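Local coordinates for pyoverdine biosynthesis protein PvcB (Pseudomonas aeruginosa, PDB 4YLM) that catalyses the iron- and 2-oxoglutarate-dependent oxidation of tyrosine isonitrile in the biosynthesis of paerucumarin, a cyclized isocyano derivative of tyrosine, at residues L195-P200 / E226-L231; W161-G166 / D217-E222. All coordinates share one frame; numbering follows the deposited sequence.

Interaction 1 of 2, residues L195-P200 / E226-L231; sequences LRFCEP and ELLASL
Phe197 and Leu231 form the CH-pi part of this contact. Leu231 CD1 stands 3.9 Å from the centroid of the Phe197 ring and only 9° off the ring normal, so the methyl sits squarely over one face. The opposite face is taken by Glu199 CA of the same loop, 3.7 Å above the plane but offset toward the rim. With CG anti to the backbone N (chi1 173°), Phe197 sends its ring to the helix, where its outer edge meets Leu228: CD2 of Leu228 lies near the ring plane, 3.8 Å from Phe197 CZ.

Aliphatic contacts flank the ring. The other methyl of Leu228, CD1, meets Pro200 CG at 4.0 Å. CD2 of Leu231 reaches Leu195 CD1, also at 4.0 Å. Leu228 and Leu231 thus each divide their branches between the ring and an aliphatic neighbour.

The contact joins the end of strand 193-195 and the loop that follows it to helix 224-235. Trp161 of helix 155-163 packs on both Leu195 and Leu231, Tyr216 of strand 215-217 touches Pro200 and Leu228, and Leu260 of strand 259-263 adjoins Phe197.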
ATOM      1  N   LEU A 195      -2.953  -7.964  24.579  1.00 23.05           N
ATOM      2  CA  LEU A 195      -3.017  -7.701  26.010  1.00 25.94           C
ATOM      3  C   LEU A 195      -3.002  -6.193  26.242  1.00 28.48           C
ATOM      4  O   LEU A 195      -2.313  -5.451  25.529  1.00 25.50           O
ATOM      5  CB  LEU A 195      -1.832  -8.343  26.731  1.00 21.12           C
ATOM      6  CG  LEU A 195      -1.624  -9.854  26.578  1.00 22.73           C
ATOM      7  CD1 LEU A 195      -0.337 -10.277  27.256  1.00 26.42           C
ATOM      8  CD2 LEU A 195      -2.813 -10.629  27.160  1.00 28.42           C
ATOM      9  N   ARG A 196      -3.772  -5.742  27.226  1.00 27.45           N
ATOM     10  CA  ARG A 196      -3.623  -4.380  27.749  1.00 26.06           C
ATOM     11  C   ARG A 196      -3.304  -4.534  29.236  1.00 30.73           C
ATOM     12  O   ARG A 196      -4.135  -4.993  30.004  1.00 28.41           O
ATOM     13  CB  ARG A 196      -4.904  -3.560  27.555  1.00 25.52           C
ATOM     14  CG  ARG A 196      -5.262  -3.276  26.098  1.00 29.84           C
ATOM     15  CD  ARG A 196      -4.277  -2.307  25.416  1.00 24.60           C
ATOM     16  NE  ARG A 196      -3.062  -2.974  24.941  1.00 23.52           N
ATOM     17  CZ  ARG A 196      -2.110  -2.377  24.219  1.00 25.38           C
ATOM     18  NH1 ARG A 196      -2.222  -1.094  23.889  1.00 24.59           N
ATOM     19  NH2 ARG A 196      -1.043  -3.060  23.823  1.00 24.72           N
ATOM     20  N   PHE A 197      -2.090  -4.166  29.621  1.00 28.88           N
ATOM     21  CA  PHE A 197      -1.604  -4.393  30.966  1.00 33.41           C
ATOM     22  C   PHE A 197      -0.696  -3.232  31.312  1.00 32.89           C
ATOM     23  O   PHE A 197       0.174  -2.877  30.524  1.00 30.17           O
ATOM     24  CB  PHE A 197      -0.823  -5.709  30.993  1.00 31.22           C
ATOM     25  CG  PHE A 197      -0.117  -6.006  32.304  1.00 34.02           C
ATOM     26  CD1 PHE A 197      -0.797  -5.962  33.511  1.00 35.69           C
ATOM     27  CD2 PHE A 197       1.213  -6.401  32.306  1.00 29.95           C
ATOM     28  CE1 PHE A 197      -0.149  -6.268  34.708  1.00 36.66           C
ATOM     29  CE2 PHE A 197       1.864  -6.720  33.490  1.00 34.05           C
ATOM     30  CZ  PHE A 197       1.183  -6.651  34.693  1.00 33.01           C
ATOM     31  N   CYS A 198      -0.929  -2.608  32.465  1.00 32.00           N
ATOM     32  CA  CYS A 198       0.012  -1.626  32.987  1.00 27.03           C
ATOM     33  C   CYS A 198       0.708  -2.291  34.166  1.00 35.30           C
ATOM     34  O   CYS A 198       0.067  -2.643  35.155  1.00 34.24           O
ATOM     35  CB  CYS A 198      -0.699  -0.335  33.413  1.00 33.38           C
ATOM     36  SG  CYS A 198       0.440   0.987  33.988  1.00 36.86           S
ATOM     37  N   GLU A 199       2.013  -2.499  34.035  1.00 33.63           N
ATOM     38  CA  GLU A 199       2.763  -3.296  34.990  1.00 35.80           C
ATOM     39  C   GLU A 199       3.127  -2.465  36.226  1.00 37.57           C
ATOM     40  O   GLU A 199       3.476  -1.296  36.102  1.00 34.73           O
ATOM     41  CB  GLU A 199       4.032  -3.830  34.318  1.00 31.62           C
ATOM     42  CG  GLU A 199       4.888  -4.702  35.207  1.00 35.51           C
ATOM     43  CD  GLU A 199       6.251  -4.980  34.612  1.00 38.63           C
ATOM     44  OE1 GLU A 199       6.601  -4.350  33.581  1.00 34.28           O
ATOM     45  OE2 GLU A 199       6.983  -5.822  35.188  1.00 37.44           O
ATOM     46  N   PRO A 200       3.033  -3.064  37.424  1.00 39.58           N
ATOM     47  CA  PRO A 200       3.492  -2.372  38.640  1.00 38.60           C
ATOM     48  C   PRO A 200       5.017  -2.363  38.743  1.00 39.63           C
ATOM     49  O   PRO A 200       5.654  -3.324  38.328  1.00 43.25           O
ATOM     50  CB  PRO A 200       2.916  -3.226  39.779  1.00 40.67           C
ATOM     51  CG  PRO A 200       1.888  -4.115  39.147  1.00 44.47           C
ATOM     52  CD  PRO A 200       2.347  -4.330  37.736  1.00 39.49           C
ATOM     53  N   GLU A 226       0.302 -14.553  41.017  1.00 42.32           N
ATOM     54  CA  GLU A 226       0.504 -15.446  39.886  1.00 42.62           C
ATOM     55  C   GLU A 226       0.162 -14.775  38.552  1.00 42.80           C
ATOM     56  O   GLU A 226       0.755 -15.090  37.522  1.00 41.21           O
ATOM     57  CB  GLU A 226      -0.304 -16.732  40.050  1.00 45.84           C
ATOM     58  CG  GLU A 226      -0.052 -17.750  38.937  1.00 47.16           C
ATOM     59  CD  GLU A 226       1.437 -17.956  38.654  1.00 59.97           C
ATOM     60  OE1 GLU A 226       2.244 -17.947  39.614  1.00 62.26           O
ATOM     61  OE2 GLU A 226       1.802 -18.120  37.468  1.00 63.13           O
ATOM     62  N   LEU A 227      -0.810 -13.871  38.578  1.00 39.01           N
ATOM     63  CA  LEU A 227      -1.149 -13.098  37.398  1.00 40.64           C
ATOM     64  C   LEU A 227       0.088 -12.327  36.969  1.00 41.77           C
ATOM     65  O   LEU A 227       0.531 -12.427  35.820  1.00 38.01           O
ATOM     66  CB  LEU A 227      -2.299 -12.134  37.700  1.00 41.03           C
ATOM     67  CG  LEU A 227      -2.695 -11.175  36.570  1.00 42.43           C
ATOM     68  CD1 LEU A 227      -3.234 -11.953  35.370  1.00 36.54           C
ATOM     69  CD2 LEU A 227      -3.711 -10.144  37.051  1.00 35.50           C
ATOM     70  N   LEU A 228       0.659 -11.578  37.911  1.00 36.21           N
ATOM     71  CA  LEU A 228       1.813 -10.736  37.618  1.00 39.36           C
ATOM     72  C   LEU A 228       3.021 -11.534  37.156  1.00 40.35           C
ATOM     73  O   LEU A 228       3.722 -11.125  36.231  1.00 34.62           O
ATOM     74  CB  LEU A 228       2.192  -9.874  38.824  1.00 39.43           C
ATOM     75  CG  LEU A 228       1.151  -8.864  39.308  1.00 46.16           C
ATOM     76  CD1 LEU A 228       1.775  -7.939  40.356  1.00 44.39           C
ATOM     77  CD2 LEU A 228       0.587  -8.057  38.142  1.00 44.36           C
ATOM     78  N   ALA A 229       3.273 -12.664  37.809  1.00 38.26           N
ATOM     79  CA  ALA A 229       4.435 -13.477  37.486  1.00 39.18           C
ATOM     80  C   ALA A 229       4.336 -14.043  36.068  1.00 33.46           C
ATOM     81  O   ALA A 229       5.323 -14.088  35.344  1.00 34.17           O
ATOM     82  CB  ALA A 229       4.591 -14.610  38.491  1.00 36.18           C
ATOM     83  N   SER A 230       3.145 -14.501  35.709  1.00 32.67           N
ATOM     84  CA  SER A 230       2.926 -15.171  34.442  1.00 36.59           C
ATOM     85  C   SER A 230       2.915 -14.153  33.306  1.00 34.18           C
ATOM     86  O   SER A 230       3.477 -14.400  32.253  1.00 32.93           O
ATOM     87  CB  SER A 230       1.614 -15.949  34.470  1.00 34.42           C
ATOM     88  OG  SER A 230       0.514 -15.078  34.667  1.00 37.14           O
ATOM     89  N   LEU A 231       2.284 -13.007  33.535  1.00 31.81           N
ATOM     90  CA  LEU A 231       2.309 -11.927  32.561  1.00 34.59           C
ATOM     91  C   LEU A 231       3.744 -11.493  32.301  1.00 36.28           C
ATOM     92  O   LEU A 231       4.162 -11.365  31.144  1.00 30.43           O
ATOM     93  CB  LEU A 231       1.437 -10.758  33.022  1.00 28.75           C
ATOM     94  CG  LEU A 231      -0.058 -10.956  32.752  1.00 32.61           C
ATOM     95  CD1 LEU A 231      -0.907  -9.958  33.547  1.00 31.64           C
ATOM     96  CD2 LEU A 231      -0.361 -10.862  31.252  1.00 33.25           C
TER

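Interaction 2 of 2, residues W161-G166 / D217-E222; sequences WRRASG and DGIAPE
The guanidinium of Arg163 is the flat group here, and one of its faces rests on Ile219: CG2 lies 4.1 Å above the plane, over its centre. Gly218 O approaches obliquely, 3.2 Å from Arg163 NH1. The arginine is extended from CG to NE and crosses the isoleucine at about a right angle, bringing its methylene CG within 4.0 Å of Ile219 CG2. That methyl is shared, for Ala164 CB also packs against it. A chi1 of 60° sets CG1 of Ile219 between the backbone N and carbonyl carbon and leaves CG2 beside the N, directed at both partners.

Beyond these side chains the backbones pair. Ser165 and Asp217 form an antiparallel hydrogen-bonded pair: Ser165 N donates to Asp217 O at 3.0 Å, and Asp217 N returns a bond to Ser165 O at 2.8 Å. Two CA-H...O contacts extend the pairing, Ala164 CA to Asp217 O and Gly218 CA to Arg163 O, both 3.3 Å. Gly218 makes its close approach to Arg163 O with a positive phi (86°).

The pair belongs to the antiparallel sheet of strands 178-182, 165-169 and 215-217, where Asp217 also makes a salt bridge to Arg167. Paired backbone amides and carbonyls therefore fix the register, while Arg163 adds an apolar stem and a cationic end, whose NH2 makes a weak hydrogen bond to Gln223 OE1. That charged end lies at the exposed edge of the contact, whereas Ala164 is buried: the charge faces outward and the Ala164-Ile219 contact inward.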
ATOM      1  N   TRP A 161      -5.504 -15.108  32.905  1.00 38.02           N
ATOM      2  CA  TRP A 161      -5.482 -13.809  32.220  1.00 35.74           C
ATOM      3  C   TRP A 161      -6.866 -13.410  31.746  1.00 32.94           C
ATOM      4  O   TRP A 161      -7.266 -12.245  31.851  1.00 33.77           O
ATOM      5  CB  TRP A 161      -4.549 -13.840  31.010  1.00 32.30           C
ATOM      6  CG  TRP A 161      -3.119 -14.061  31.334  1.00 31.17           C
ATOM      7  CD1 TRP A 161      -2.580 -14.264  32.566  1.00 31.85           C
ATOM      8  CD2 TRP A 161      -2.029 -14.100  30.403  1.00 32.23           C
ATOM      9  NE1 TRP A 161      -1.220 -14.435  32.463  1.00 31.74           N
ATOM     10  CE2 TRP A 161      -0.860 -14.343  31.142  1.00 31.26           C
ATOM     11  CE3 TRP A 161      -1.932 -13.950  29.011  1.00 31.76           C
ATOM     12  CZ2 TRP A 161       0.389 -14.442  30.544  1.00 33.07           C
ATOM     13  CZ3 TRP A 161      -0.692 -14.060  28.421  1.00 30.57           C
ATOM     14  CH2 TRP A 161       0.453 -14.295  29.184  1.00 32.85           C
ATOM     15  N   ARG A 162      -7.597 -14.385  31.216  1.00 32.92           N
ATOM     16  CA  ARG A 162      -8.904 -14.123  30.618  1.00 35.90           C
ATOM     17  C   ARG A 162      -9.971 -13.650  31.596  1.00 36.69           C
ATOM     18  O   ARG A 162     -10.957 -13.042  31.189  1.00 35.69           O
ATOM     19  CB  ARG A 162      -9.407 -15.351  29.854  1.00 38.34           C
ATOM     20  CG  ARG A 162      -8.679 -15.584  28.538  1.00 43.13           C
ATOM     21  CD  ARG A 162      -9.100 -16.894  27.911  1.00 45.54           C
ATOM     22  NE  ARG A 162      -8.558 -17.063  26.565  1.00 49.27           N
ATOM     23  CZ  ARG A 162      -8.379 -18.244  25.982  1.00 56.05           C
ATOM     24  NH1 ARG A 162      -8.684 -19.360  26.634  1.00 56.99           N
ATOM     25  NH2 ARG A 162      -7.889 -18.314  24.751  1.00 53.48           N
ATOM     26  N   ARG A 163      -9.801 -13.927  32.882  1.00 40.49           N
ATOM     27  CA  ARG A 163     -10.793 -13.424  33.831  1.00 41.70           C
ATOM     28  C   ARG A 163     -10.347 -12.155  34.559  1.00 43.69           C
ATOM     29  O   ARG A 163     -11.142 -11.513  35.248  1.00 46.46           O
ATOM     30  CB  ARG A 163     -11.303 -14.520  34.782  1.00 49.03           C
ATOM     31  CG  ARG A 163     -10.249 -15.434  35.389  1.00 53.43           C
ATOM     32  CD  ARG A 163     -10.921 -16.640  36.069  1.00 56.38           C
ATOM     33  NE  ARG A 163     -10.065 -17.275  37.072  1.00 57.59           N
ATOM     34  CZ  ARG A 163     -10.156 -17.063  38.384  1.00 61.54           C
ATOM     35  NH1 ARG A 163     -11.073 -16.234  38.869  1.00 59.11           N
ATOM     36  NH2 ARG A 163      -9.329 -17.684  39.219  1.00 64.02           N
ATOM     37  N   ALA A 164      -9.090 -11.767  34.350  1.00 39.49           N
ATOM     38  CA  ALA A 164      -8.515 -10.611  35.030  1.00 37.66           C
ATOM     39  C   ALA A 164      -8.775  -9.266  34.338  1.00 41.65           C
ATOM     40  O   ALA A 164      -8.819  -9.177  33.110  1.00 37.73           O
ATOM     41  CB  ALA A 164      -7.016 -10.815  35.240  1.00 36.18           C
ATOM     42  N   SER A 165      -8.941  -8.230  35.156  1.00 41.14           N
ATOM     43  CA  SER A 165      -9.092  -6.850  34.709  1.00 38.83           C
ATOM     44  C   SER A 165      -8.157  -5.979  35.534  1.00 46.41           C
ATOM     45  O   SER A 165      -7.941  -6.245  36.721  1.00 43.48           O
ATOM     46  CB  SER A 165     -10.523  -6.363  34.933  1.00 40.03           C
ATOM     47  OG  SER A 165     -11.350  -6.654  33.824  1.00 47.58           O
ATOM     48  N   GLY A 166      -7.611  -4.938  34.910  1.00 38.63           N
ATOM     49  CA  GLY A 166      -6.742  -4.002  35.594  1.00 37.63           C
ATOM     50  C   GLY A 166      -7.455  -2.695  35.875  1.00 41.60           C
ATOM     51  O   GLY A 166      -8.199  -2.201  35.028  1.00 39.29           O
ATOM     52  N   ASP A 217      -8.852  -7.084  39.209  1.00 43.88           N
ATOM     53  CA  ASP A 217     -10.152  -7.680  39.513  1.00 46.04           C
ATOM     54  C   ASP A 217     -10.413  -8.961  38.739  1.00 50.29           C
ATOM     55  O   ASP A 217      -9.679  -9.303  37.806  1.00 46.71           O
ATOM     56  CB  ASP A 217     -11.272  -6.701  39.171  1.00 45.85           C
ATOM     57  CG  ASP A 217     -11.137  -5.382  39.889  1.00 54.90           C
ATOM     58  OD1 ASP A 217     -10.488  -5.346  40.953  1.00 57.48           O
ATOM     59  OD2 ASP A 217     -11.691  -4.381  39.389  1.00 58.26           O
ATOM     60  N   GLY A 218     -11.492  -9.645  39.114  1.00 47.31           N
ATOM     61  CA  GLY A 218     -11.972 -10.799  38.379  1.00 44.42           C
ATOM     62  C   GLY A 218     -11.289 -12.077  38.811  1.00 45.85           C
ATOM     63  O   GLY A 218     -11.691 -13.174  38.427  1.00 45.25           O
ATOM     64  N   ILE A 219     -10.236 -11.932  39.600  1.00 43.36           N
ATOM     65  CA  ILE A 219      -9.555 -13.088  40.163  1.00 49.11           C
ATOM     66  C   ILE A 219      -9.525 -12.958  41.680  1.00 55.55           C
ATOM     67  O   ILE A 219      -9.875 -11.908  42.222  1.00 55.56           O
ATOM     68  CB  ILE A 219      -8.117 -13.206  39.637  1.00 48.09           C
ATOM     69  CG1 ILE A 219      -7.313 -11.961  40.015  1.00 49.93           C
ATOM     70  CG2 ILE A 219      -8.118 -13.405  38.123  1.00 50.88           C
ATOM     71  CD1 ILE A 219      -5.824 -12.099  39.792  1.00 50.58           C
ATOM     72  N   ALA A 220      -9.104 -14.020  42.361  1.00 54.53           N
ATOM     73  CA  ALA A 220      -8.982 -13.991  43.816  1.00 61.78           C
ATOM     74  C   ALA A 220      -7.674 -13.324  44.229  1.00 62.88           C
ATOM     75  O   ALA A 220      -6.645 -13.514  43.578  1.00 62.31           O
ATOM     76  CB  ALA A 220      -9.071 -15.402  44.387  1.00 60.98           C
ATOM     77  N   PRO A 221      -7.708 -12.545  45.321  1.00 65.55           N
ATOM     78  CA  PRO A 221      -6.541 -11.785  45.781  1.00 61.64           C
ATOM     79  C   PRO A 221      -5.306 -12.669  45.900  1.00 62.74           C
ATOM     80  O   PRO A 221      -4.192 -12.209  45.643  1.00 59.54           O
ATOM     81  CB  PRO A 221      -6.973 -11.288  47.163  1.00 64.43           C
ATOM     82  CG  PRO A 221      -8.452 -11.203  47.076  1.00 67.31           C
ATOM     83  CD  PRO A 221      -8.868 -12.363  46.210  1.00 65.24           C
ATOM     84  N   GLU A 222      -5.510 -13.927  46.275  1.00 62.46           N
ATOM     85  CA  GLU A 222      -4.409 -14.878  46.377  1.00 63.90           C
ATOM     86  C   GLU A 222      -3.782 -15.160  45.014  1.00 61.16           C
ATOM     87  O   GLU A 222      -2.680 -15.703  44.928  1.00 58.37           O
ATOM     88  CB  GLU A 222      -4.880 -16.192  47.008  1.00 64.10           C
ATOM     89  CG  GLU A 222      -5.441 -16.051  48.411  1.00 71.07           C
ATOM     90  CD  GLU A 222      -6.907 -15.659  48.424  1.00 74.98           C
ATOM     91  OE1 GLU A 222      -7.347 -15.045  49.421  1.00 80.26           O
ATOM     92  OE2 GLU A 222      -7.621 -15.976  47.445  1.00 66.53           O
TER

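Overall arrangement
Interaction 1 is a buried contact made wholly of apolar groups, whereas interaction 2 lies at the surface and depends on backbone bonds with a charged side chain at its margin. Their centres are 10 Å apart and their segments alternate along the chain. Helix 155-163 and the turn after it link them: Trp161 places CE2 3.5 Å from Leu231 CD2, and its NE1 is 2.9 Å from Ser230 OG, a probable hydrogen bond. In that turn, Ala164 CB meets Leu227 CD2 at 3.8 Å. Helix 224-235 thus packs against both 195-200 and 161-166. The side chain of Phe197 lies about 8 Å from that of iron-binding His112; interaction 2 is remote from the iron ligands.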